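Local coordinates for protein D-alanyl transferase DltD (Enterococcus faecium TX0133A04, PDB 6PFX) that probably transfers D-alanine onto lipoteichoic acid during cell wall biogenesis in a Gram-positive bacterium, as a membrane-associated member of the DltD family, at residues K25-A28 and I29-Y32; S122-Q125 and T126-L130; E298-S301 and D302-G305; P255-K258 and Q259-K262; Q216-E219 and T220-S223. All coordinates share one frame; numbering follows the deposited sequence.

Contact 1: residues K25-A28 and I29-Y32; sequences KGDA and IKNY
Lys30 reaches back from the first turn of helix 28-35 to Gly26 and Asp27, holding the helix N-terminus to the loop that leads into it. Asp27 occupies the N-cap position, yet its carboxylate makes no capping bond; the amides of Asp27 and Ala28 are instead taken by Asp191 OD2, from helix 181-193. The charged and polar interactions gather on Lys30 NZ. It donates to Gly26 O at 2.9 Å, lying in the plane of that carbonyl with a C=O...N angle of 148°. The same nitrogen forms a salt bridge with Asp27 OD1 at 3.1 Å and donates to Asn31 OD1 at 2.9 Å, while Ser88 OG of helix 79-89 is a further partner. A bend at the last torsion (chi4 -53°) turns the ammonium toward these oxygens, which probably offset the charge of a buried lysine. Backbone bonding starts the helix: Asn31 N donates to Asp27 O at 2.9 Å, and the next bond, Tyr32 N to Ala28 O, is weak at 3.4 Å. Van der Waals contact comes from Asn31, whose amide lies alongside the Asp27 carboxylate, pointing the same way, with the planes 31° apart. ND2 sits 3.6 Å from Asp27 CB and bonds weakly to Ser88 O. One residue further on, Tyr32 CB rests 3.3 Å from Ala28 O.

Contact 2: residues S122-Q125 and T126-L130; sequences SELQ and TYDWL
The opening turn of helix 123-132 is capped by Ser122, whose carbonyl is gripped twice by Thr126. Thr126 N donates to Ser122 O at 3.0 Å and Thr126 OG1 at 2.8 Å, the two approaching from opposite faces of the carbonyl; the hydroxyl stands 37° out of its plane. Thr126 can do this because its OG1 lies beside its own backbone N, trans to the carbonyl carbon, directing the hydroxyl back down the helix. Ser122 OG is the N-cap acceptor, taking Gln125 N at 3.1 Å along a nearly straight bond (164°), and is also bonded to Lys25 O. This N-cap thus ties helix 123-132 to the loop before helix 28-35, a link reinforced by Gln125 NE2, which bonds to Gly26 O of that loop and to Leu24 O at the end of helix 21-24. On another side of the helix, one face of the Tyr127 ring covers Glu123 O, with CG 3.2 Å from that oxygen. The Glu123 and Tyr127 side chains run alongside each other, carboxylate and ring planes 42° apart, and share Gln183 of helix 181-193: Tyr127 OH bonds to its OE1, Glu123 OE2 weakly to its NE2. Asp128 leans back over the preceding turn, its OD1 3.9 Å from Leu124 CD1 and hydrogen-bonded to Trp184 NE1. Asp128 N continues the helix pattern with a 2.8 Å bond to Leu124 O.

Contact 3: residues E298-S301 and D302-G305; sequences EKWS and DYTG
Thr304 presses its methyl group onto the indole of Trp300, one turn back along the short helix 298-304, and this is the tight side of the contact. CG2 sits over the ring face in a CH-pi contact, 3.6 Å from the centroid of the five-membered ring and 26° off its normal, with Trp300 CE2 the nearest atom at 3.3 Å. The methyl gets there because OG1, bonded to Gln261 OE1 and Leu306 N, takes the place between backbone N and carbonyl carbon, setting CG2 beside the N. Tyr303 meets the six-membered ring of Trp300 obliquely, centroids 5.8 Å apart, and Phe239 adds an edge-to-face contact with the same indole. The wetter side carries charge. There Glu298 OE1 and Asp302 OD1 come within 4.2 Å without bonding, a pairing of like charges that may be mildly unfavourable. A water bridges Ser301 OG and Asp302 OD1, 2.7 Å from each and donating to the carboxylate; Ser301 OG is also bonded to Gln308 NE2. At the helix's C-terminal end Gly305 turns to positive phi (85°), its N still bonded to Ser301 O at 2.8 Å. The helix follows strand 288-293, the neighbour of edge strand 330-332, and touches Ala337 beyond that edge strand through Glu298, while Tyr303 OH bonds to Glu254 O, where helix 254-257 starts.

Contact 4: residues P255-K258 and Q259-K262; sequences PELK and QSQK
Leu257 to Ser260 forms a type II beta turn, closed by Ser260 N donating to Leu257 O at 3.1 Å, with Gln259 at its third position in a left-handed conformation (phi 62°). The Ser260 hydroxyl joins this bond: OG donates to the same Leu257 O at 2.7 Å. Both donors come from one face of the carbonyl, the amide 55° above its plane and the hydroxyl only tilted by 29°, so a single oxygen holds backbone and side chain of the same residue. The serine manages this because OG lies between its backbone N and carbonyl carbon, curled over the turn. Leu257 CD2 passes 4.0 Å from that OG. This is how the short helix 254-257 ends: its last turn has a Lys258 N to Pro255 O bond of 3.2 Å, the type II turn reverses the chain, and a type I turn from Gln259 to Lys262 follows, closed by a weak bond. Exposed Lys258 and Gln259 project on a common side. Water lies 3.0 Å from Lys258 NZ, accepting from it, and offers a weak bond to Gln259 OE1; the glutamine bends at chi2 to bring its amide near. Toward helix 298-304, Leu257 packs on Trp300 and Lys258 on Tyr303, while Gln261 OE1 bonds to Thr304 OG1.

Contact 5: residues Q216-E219 and T220-S223; sequences QYQE and TELS
Leu222 lays its CD1 methyl on one face of the Tyr217 ring, 3.7 Å from the centroid and 23° off the ring normal, a CH-pi contact set toward the rim, with CE2 the nearest ring atom at 3.4 Å. Beside it, Gln218 OE1 accepts from Glu221 N at 3.1 Å, the donor lying in the plane of the amide carbonyl and the N-H pointing almost straight at the oxygen (163°). A second, weak bond comes to the same oxygen from Thr220 N at 2.9 Å. Together these form the N-terminus of helix 219-233: Gln218 is the N-cap, and the residue before it, Tyr217, meets Leu222 five positions on, as in a hydrophobic staple. The glutamine bends at chi2 (-63°), folding its amide back onto the first-turn N-H groups. Across the cap, the Glu221 side chain crosses that of Gln218 at about a right angle, its OE1 3.4 Å from Gln218 CB. Behind this first shell the regular helix bonds take over, Leu222 N to Gln218 O at 3.0 Å and Ser223 N to Glu219 O at 2.8 Å. On the exposed side a water joins Gln218 NE2, from which it accepts, to Thr220 OG1. Farther out, Tyr217 OH bonds to Gln359 NE2 of helix 351-365, and Tyr63 meets the Tyr217 ring edge-to-face. Lys352 NZ bonds to Ser223 OG, and Leu355 of the same helix packs against both Leu222 and Ser223.

How the contacts relate
Contact 2 is the most buried and contact 1 partly so; contacts 4 and 5 lie at the surface, and contact 3 is intermediate. Contacts 1 and 2 touch through Lys25 O and Ser122 OG, and the carboxylates of Asp27 and Asp128 approach at a doubtfully short distance. Contacts 3 and 4 also form one unit, centres about 9 Å apart, joined by Tyr303 O to Gln259 N. Contact 5 stands alone. Three contacts are helix starts with different cap chemistry: an outside carboxylate in contact 1, a serine in contact 2, a glutamine in contact 5. Contacts 3 and 4 are helix ends: contact 3 leaves through a glycine with positive phi, contact 4 through a type II turn whose third residue has it.

Contact 1: residues K25-A28 and I29-Y32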
# COMPACT_ATOMS: atom_id res chain seq x y z
N LYS A 25 -3.90 12.91 -0.63
CA LYS A 25 -5.30 13.23 -0.88
C LYS A 25 -5.51 14.15 -2.08
O LYS A 25 -6.65 14.38 -2.49
CB LYS A 25 -5.91 13.96 0.33
CG LYS A 25 -6.06 13.10 1.56
CD LYS A 25 -6.90 13.75 2.66
CE LYS A 25 -6.40 15.14 3.03
NZ LYS A 25 -7.18 15.73 4.17
N GLY A 26 -4.43 14.71 -2.64
CA GLY A 26 -4.54 15.68 -3.71
C GLY A 26 -4.34 15.07 -5.09
O GLY A 26 -4.32 13.85 -5.27
N ASP A 27 -4.22 15.97 -6.07
CA ASP A 27 -4.02 15.58 -7.46
C ASP A 27 -2.81 16.26 -8.10
O ASP A 27 -2.03 15.61 -8.81
CB ASP A 27 -5.25 15.95 -8.30
CG ASP A 27 -6.40 14.99 -8.13
OD1 ASP A 27 -6.17 13.82 -7.75
OD2 ASP A 27 -7.55 15.40 -8.38
N ALA A 28 -2.64 17.57 -7.89
CA ALA A 28 -1.71 18.34 -8.71
C ALA A 28 -0.29 17.79 -8.61
O ALA A 28 0.38 17.59 -9.63
CB ALA A 28 -1.75 19.81 -8.29
N ILE A 29 0.18 17.50 -7.40
CA ILE A 29 1.56 17.06 -7.23
C ILE A 29 1.72 15.61 -7.68
O ILE A 29 2.55 15.30 -8.54
CB ILE A 29 2.03 17.27 -5.78
CG1 ILE A 29 2.13 18.77 -5.48
CG2 ILE A 29 3.36 16.57 -5.55
CD1 ILE A 29 2.46 19.09 -4.02
N LYS A 30 0.93 14.71 -7.10
CA LYS A 30 1.13 13.29 -7.38
C LYS A 30 0.88 12.96 -8.85
O LYS A 30 1.60 12.15 -9.43
CB LYS A 30 0.27 12.44 -6.43
CG LYS A 30 -1.18 12.22 -6.86
CD LYS A 30 -1.95 11.47 -5.78
CE LYS A 30 -3.16 10.75 -6.32
NZ LYS A 30 -4.03 11.67 -7.10
N ASN A 31 -0.12 13.59 -9.48
CA ASN A 31 -0.45 13.25 -10.86
C ASN A 31 0.62 13.76 -11.82
O ASN A 31 0.98 13.09 -12.80
CB ASN A 31 -1.82 13.79 -11.25
CG ASN A 31 -2.95 13.16 -10.47
OD1 ASN A 31 -2.75 12.31 -9.60
ND2 ASN A 31 -4.16 13.60 -10.76
N TYR A 32 1.14 14.96 -11.57
CA TYR A 32 2.26 15.44 -12.36
C TYR A 32 3.46 14.52 -12.21
O TYR A 32 4.09 14.11 -13.19
CB TYR A 32 2.64 16.86 -11.94
CG TYR A 32 3.86 17.37 -12.66
CD1 TYR A 32 3.81 17.68 -14.00
CD2 TYR A 32 5.08 17.50 -12.01
CE1 TYR A 32 4.92 18.14 -14.67
CE2 TYR A 32 6.19 17.96 -12.67
CZ TYR A 32 6.11 18.28 -14.00
OH TYR A 32 7.22 18.73 -14.66

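Contact 2: residues S122-Q125 and T126-L130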
# COMPACT_ATOMS: atom_id res chain seq x y z
N SER A 122 -10.91 11.76 0.68
CA SER A 122 -10.65 12.94 -0.13
C SER A 122 -11.89 13.20 -0.98
O SER A 122 -12.22 12.40 -1.87
CB SER A 122 -9.45 12.71 -1.05
OG SER A 122 -9.32 13.78 -1.96
N GLU A 123 -12.60 14.29 -0.69
CA GLU A 123 -13.71 14.68 -1.55
C GLU A 123 -13.22 14.91 -2.98
O GLU A 123 -13.92 14.58 -3.94
CB GLU A 123 -14.38 15.95 -1.03
CG GLU A 123 -15.30 15.74 0.16
CD GLU A 123 -15.88 17.04 0.67
OE1 GLU A 123 -15.12 18.01 0.84
OE2 GLU A 123 -17.11 17.10 0.90
N LEU A 124 -12.03 15.51 -3.13
CA LEU A 124 -11.49 15.79 -4.45
C LEU A 124 -11.37 14.51 -5.27
O LEU A 124 -11.81 14.44 -6.42
CB LEU A 124 -10.12 16.47 -4.33
CG LEU A 124 -9.32 16.68 -5.62
CD1 LEU A 124 -10.05 17.51 -6.67
CD2 LEU A 124 -7.94 17.31 -5.32
N GLN A 125 -10.78 13.47 -4.67
CA GLN A 125 -10.57 12.22 -5.40
C GLN A 125 -11.87 11.47 -5.61
O GLN A 125 -12.03 10.79 -6.63
CB GLN A 125 -9.55 11.37 -4.64
CG GLN A 125 -8.17 11.99 -4.65
CD GLN A 125 -7.17 11.20 -3.84
OE1 GLN A 125 -7.52 10.32 -3.06
NE2 GLN A 125 -5.90 11.51 -4.04
N THR A 126 -12.79 11.56 -4.65
CA THR A 126 -14.11 10.95 -4.82
C THR A 126 -14.84 11.59 -5.99
O THR A 126 -15.38 10.89 -6.86
CB THR A 126 -14.91 11.09 -3.52
OG1 THR A 126 -14.20 10.48 -2.43
CG2 THR A 126 -16.27 10.41 -3.67
N TYR A 127 -14.84 12.92 -6.05
CA TYR A 127 -15.49 13.61 -7.16
C TYR A 127 -14.76 13.34 -8.47
O TYR A 127 -15.39 13.19 -9.52
CB TYR A 127 -15.54 15.11 -6.88
CG TYR A 127 -16.42 15.56 -5.73
CD1 TYR A 127 -17.14 14.64 -4.96
CD2 TYR A 127 -16.53 16.91 -5.41
CE1 TYR A 127 -17.93 15.06 -3.92
CE2 TYR A 127 -17.34 17.33 -4.37
CZ TYR A 127 -18.02 16.40 -3.63
OH TYR A 127 -18.81 16.79 -2.58
N ASP A 128 -13.42 13.27 -8.42
CA ASP A 128 -12.67 12.87 -9.60
C ASP A 128 -13.25 11.59 -10.19
O ASP A 128 -13.46 11.48 -11.41
CB ASP A 128 -11.20 12.60 -9.24
CG ASP A 128 -10.36 13.87 -9.10
OD1 ASP A 128 -10.77 14.96 -9.54
OD2 ASP A 128 -9.26 13.74 -8.52
N TRP A 129 -13.48 10.59 -9.33
CA TRP A 129 -14.01 9.31 -9.78
C TRP A 129 -15.39 9.49 -10.39
O TRP A 129 -15.65 9.03 -11.51
CB TRP A 129 -14.06 8.37 -8.57
CG TRP A 129 -15.02 7.24 -8.69
CD1 TRP A 129 -15.04 6.27 -9.66
CD2 TRP A 129 -16.07 6.92 -7.77
NE1 TRP A 129 -16.06 5.38 -9.40
CE2 TRP A 129 -16.71 5.76 -8.25
CE3 TRP A 129 -16.55 7.51 -6.60
CZ2 TRP A 129 -17.79 5.17 -7.60
CZ3 TRP A 129 -17.63 6.92 -5.95
CH2 TRP A 129 -18.24 5.77 -6.45
N LEU A 130 -16.28 10.19 -9.69
CA LEU A 130 -17.65 10.35 -10.18
C LEU A 130 -17.68 11.02 -11.55
O LEU A 130 -18.44 10.60 -12.43
CB LEU A 130 -18.47 11.16 -9.18
CG LEU A 130 -18.74 10.50 -7.84
CD1 LEU A 130 -19.46 11.44 -6.88
CD2 LEU A 130 -19.55 9.23 -7.99

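Contact 3: residues E298-S301 and D302-G305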
# COMPACT_ATOMS: atom_id res chain seq x y z
N GLU A 298 8.98 -13.64 13.82
CA GLU A 298 8.60 -14.87 14.51
C GLU A 298 8.88 -14.81 16.01
O GLU A 298 8.15 -15.41 16.79
CB GLU A 298 9.30 -16.08 13.89
CG GLU A 298 8.63 -17.40 14.27
CD GLU A 298 9.27 -18.60 13.62
OE1 GLU A 298 8.84 -19.73 13.92
OE2 GLU A 298 10.22 -18.41 12.82
N LYS A 299 9.91 -14.07 16.44
CA LYS A 299 10.13 -13.94 17.88
C LYS A 299 8.94 -13.24 18.53
O LYS A 299 8.54 -13.58 19.65
CB LYS A 299 11.41 -13.17 18.15
CG LYS A 299 12.66 -13.98 17.87
CD LYS A 299 13.91 -13.16 18.09
CE LYS A 299 15.14 -13.96 17.70
NZ LYS A 299 16.40 -13.17 17.72
N TRP A 300 8.35 -12.28 17.82
CA TRP A 300 7.18 -11.57 18.32
C TRP A 300 5.92 -12.43 18.24
O TRP A 300 5.15 -12.49 19.21
CB TRP A 300 6.98 -10.29 17.52
CG TRP A 300 5.86 -9.47 18.03
CD1 TRP A 300 4.71 -9.12 17.36
CD2 TRP A 300 5.75 -8.91 19.34
NE1 TRP A 300 3.91 -8.36 18.18
CE2 TRP A 300 4.52 -8.22 19.40
CE3 TRP A 300 6.58 -8.92 20.47
CZ2 TRP A 300 4.11 -7.55 20.54
CZ3 TRP A 300 6.16 -8.26 21.59
CH2 TRP A 300 4.94 -7.58 21.62
N SER A 301 5.68 -13.12 17.12
CA SER A 301 4.48 -13.96 17.05
C SER A 301 4.58 -15.13 18.03
O SER A 301 3.55 -15.59 18.54
CB SER A 301 4.24 -14.44 15.61
OG SER A 301 5.33 -15.20 15.11
N ASP A 302 5.79 -15.63 18.29
CA ASP A 302 5.94 -16.65 19.33
C ASP A 302 5.40 -16.13 20.66
O ASP A 302 4.74 -16.86 21.41
CB ASP A 302 7.41 -17.01 19.51
CG ASP A 302 7.94 -17.96 18.44
OD1 ASP A 302 7.18 -18.51 17.61
OD2 ASP A 302 9.18 -18.14 18.43
N TYR A 303 5.66 -14.86 20.96
CA TYR A 303 5.23 -14.28 22.23
C TYR A 303 3.74 -13.97 22.24
O TYR A 303 3.05 -14.29 23.22
CB TYR A 303 6.03 -13.01 22.51
CG TYR A 303 5.74 -12.38 23.84
CD1 TYR A 303 6.04 -13.04 25.01
CD2 TYR A 303 5.20 -11.11 23.93
CE1 TYR A 303 5.80 -12.48 26.22
CE2 TYR A 303 4.94 -10.53 25.15
CZ TYR A 303 5.25 -11.23 26.30
OH TYR A 303 5.02 -10.70 27.54
N THR A 304 3.22 -13.35 21.18
CA THR A 304 1.83 -12.94 21.19
C THR A 304 0.88 -14.08 20.84
O THR A 304 -0.33 -13.94 21.05
CB THR A 304 1.56 -11.83 20.16
OG1 THR A 304 1.73 -12.37 18.84
CG2 THR A 304 2.46 -10.63 20.35
N GLY A 305 1.39 -15.17 20.27
CA GLY A 305 0.58 -16.28 19.84
C GLY A 305 -0.03 -16.14 18.46
O GLY A 305 -0.77 -17.03 18.03
O HOH W 1 5.28 -17.79 15.87

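Contact 4: residues P255-K258 and Q259-K262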
# COMPACT_ATOMS: atom_id res chain seq x y z
N PRO A 255 3.91 -7.48 29.54
CA PRO A 255 3.32 -8.71 30.10
C PRO A 255 1.95 -9.04 29.52
O PRO A 255 1.67 -10.21 29.22
CB PRO A 255 3.24 -8.41 31.61
CG PRO A 255 4.27 -7.35 31.84
CD PRO A 255 4.29 -6.51 30.59
N GLU A 256 1.09 -8.03 29.39
CA GLU A 256 -0.27 -8.20 28.90
C GLU A 256 -0.32 -8.63 27.45
O GLU A 256 -1.33 -9.19 27.01
CB GLU A 256 -1.01 -6.87 29.08
CG GLU A 256 -1.26 -6.46 30.53
CD GLU A 256 -0.01 -5.99 31.29
OE1 GLU A 256 0.98 -5.56 30.65
OE2 GLU A 256 -0.01 -6.07 32.54
N LEU A 257 0.74 -8.39 26.69
CA LEU A 257 0.74 -8.75 25.28
C LEU A 257 1.00 -10.23 25.06
O LEU A 257 0.75 -10.73 23.96
CB LEU A 257 1.76 -7.88 24.53
CG LEU A 257 1.40 -6.40 24.47
CD1 LEU A 257 2.53 -5.54 23.98
CD2 LEU A 257 0.19 -6.22 23.56
N LYS A 258 1.45 -10.96 26.08
CA LYS A 258 1.67 -12.38 25.90
C LYS A 258 0.36 -13.09 25.57
O LYS A 258 -0.64 -12.94 26.29
CB LYS A 258 2.29 -12.98 27.16
CG LYS A 258 2.72 -14.42 26.96
CD LYS A 258 3.23 -15.05 28.27
CE LYS A 258 3.68 -16.48 28.04
NZ LYS A 258 4.96 -16.49 27.30
N GLN A 259 0.38 -13.87 24.50
CA GLN A 259 -0.76 -14.64 24.00
C GLN A 259 -1.94 -13.76 23.57
O GLN A 259 -3.04 -14.29 23.32
CB GLN A 259 -1.23 -15.73 24.98
CG GLN A 259 -0.30 -16.92 25.06
CD GLN A 259 -0.22 -17.71 23.76
OE1 GLN A 259 0.81 -17.71 23.09
NE2 GLN A 259 -1.30 -18.39 23.40
N SER A 260 -1.75 -12.45 23.45
CA SER A 260 -2.86 -11.54 23.19
C SER A 260 -3.41 -11.68 21.78
O SER A 260 -4.53 -11.23 21.52
CB SER A 260 -2.43 -10.09 23.41
OG SER A 260 -1.35 -9.74 22.56
N GLN A 261 -2.66 -12.31 20.87
CA GLN A 261 -3.04 -12.44 19.46
C GLN A 261 -3.33 -13.88 19.07
O GLN A 261 -3.41 -14.19 17.88
CB GLN A 261 -1.93 -11.84 18.59
CG GLN A 261 -1.62 -10.41 18.99
CD GLN A 261 -0.45 -9.77 18.23
OE1 GLN A 261 0.24 -10.41 17.45
NE2 GLN A 261 -0.24 -8.48 18.48
N LYS A 262 -3.55 -14.76 20.05
CA LYS A 262 -3.71 -16.18 19.73
C LYS A 262 -4.91 -16.45 18.82
O LYS A 262 -4.90 -17.43 18.07
CB LYS A 262 -3.82 -16.99 21.02
CG LYS A 262 -5.10 -16.76 21.79
CD LYS A 262 -5.09 -17.54 23.11
CE LYS A 262 -6.33 -17.22 23.93
NZ LYS A 262 -6.39 -18.03 25.19
O HOH W 2 3.58 -16.54 24.60

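Contact 5: residues Q216-E219 and T220-S223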
# COMPACT_ATOMS: atom_id res chain seq x y z
N GLN A 216 29.92 0.52 -4.60
CA GLN A 216 29.42 -0.43 -5.58
C GLN A 216 28.41 -1.34 -4.91
O GLN A 216 28.61 -1.80 -3.78
CB GLN A 216 30.56 -1.29 -6.13
CG GLN A 216 31.66 -0.48 -6.79
CD GLN A 216 31.19 0.23 -8.05
OE1 GLN A 216 30.34 -0.28 -8.78
NE2 GLN A 216 31.75 1.40 -8.31
N TYR A 217 27.32 -1.62 -5.61
CA TYR A 217 26.29 -2.49 -5.06
C TYR A 217 26.82 -3.91 -5.01
O TYR A 217 27.31 -4.45 -6.01
CB TYR A 217 25.06 -2.43 -5.95
CG TYR A 217 23.87 -3.15 -5.40
CD1 TYR A 217 23.74 -4.53 -5.55
CD2 TYR A 217 22.87 -2.46 -4.76
CE1 TYR A 217 22.64 -5.19 -5.04
CE2 TYR A 217 21.76 -3.10 -4.27
CZ TYR A 217 21.65 -4.47 -4.43
OH TYR A 217 20.55 -5.14 -3.93
N GLN A 218 26.72 -4.54 -3.84
CA GLN A 218 27.17 -5.91 -3.64
C GLN A 218 26.23 -6.46 -2.57
O GLN A 218 26.27 -6.00 -1.42
CB GLN A 218 28.63 -5.93 -3.20
CG GLN A 218 29.41 -7.14 -3.70
CD GLN A 218 28.88 -8.46 -3.16
OE1 GLN A 218 28.42 -8.53 -2.02
NE2 GLN A 218 28.92 -9.51 -3.98
N GLU A 219 25.35 -7.39 -2.95
CA GLU A 219 24.28 -7.80 -2.05
C GLU A 219 24.81 -8.33 -0.72
O GLU A 219 24.19 -8.09 0.32
CB GLU A 219 23.34 -8.81 -2.72
CG GLU A 219 22.12 -9.12 -1.92
CD GLU A 219 22.40 -10.14 -0.82
OE1 GLU A 219 23.46 -10.81 -0.90
OE2 GLU A 219 21.58 -10.26 0.13
N THR A 220 25.93 -9.06 -0.73
CA THR A 220 26.39 -9.67 0.52
C THR A 220 27.03 -8.63 1.43
O THR A 220 26.83 -8.68 2.65
CB THR A 220 27.37 -10.81 0.25
OG1 THR A 220 26.72 -11.82 -0.52
CG2 THR A 220 27.87 -11.45 1.55
N GLU A 221 27.82 -7.70 0.88
CA GLU A 221 28.27 -6.57 1.69
C GLU A 221 27.09 -5.85 2.31
O GLU A 221 27.11 -5.49 3.49
CB GLU A 221 29.08 -5.60 0.82
CG GLU A 221 30.36 -6.23 0.29
CD GLU A 221 31.13 -5.36 -0.68
OE1 GLU A 221 30.67 -4.24 -1.00
OE2 GLU A 221 32.21 -5.80 -1.13
N LEU A 222 26.03 -5.65 1.52
CA LEU A 222 24.83 -4.99 2.03
C LEU A 222 24.15 -5.82 3.11
O LEU A 222 23.70 -5.27 4.12
CB LEU A 222 23.85 -4.68 0.89
CG LEU A 222 24.27 -3.58 -0.07
CD1 LEU A 222 23.30 -3.47 -1.22
CD2 LEU A 222 24.34 -2.26 0.64
N SER A 223 24.07 -7.14 2.92
CA SER A 223 23.48 -8.02 3.92
C SER A 223 24.26 -7.96 5.23
O SER A 223 23.67 -7.88 6.31
CB SER A 223 23.46 -9.44 3.37
OG SER A 223 22.97 -10.36 4.34
O HOH W 3 27.40 -12.17 -3.13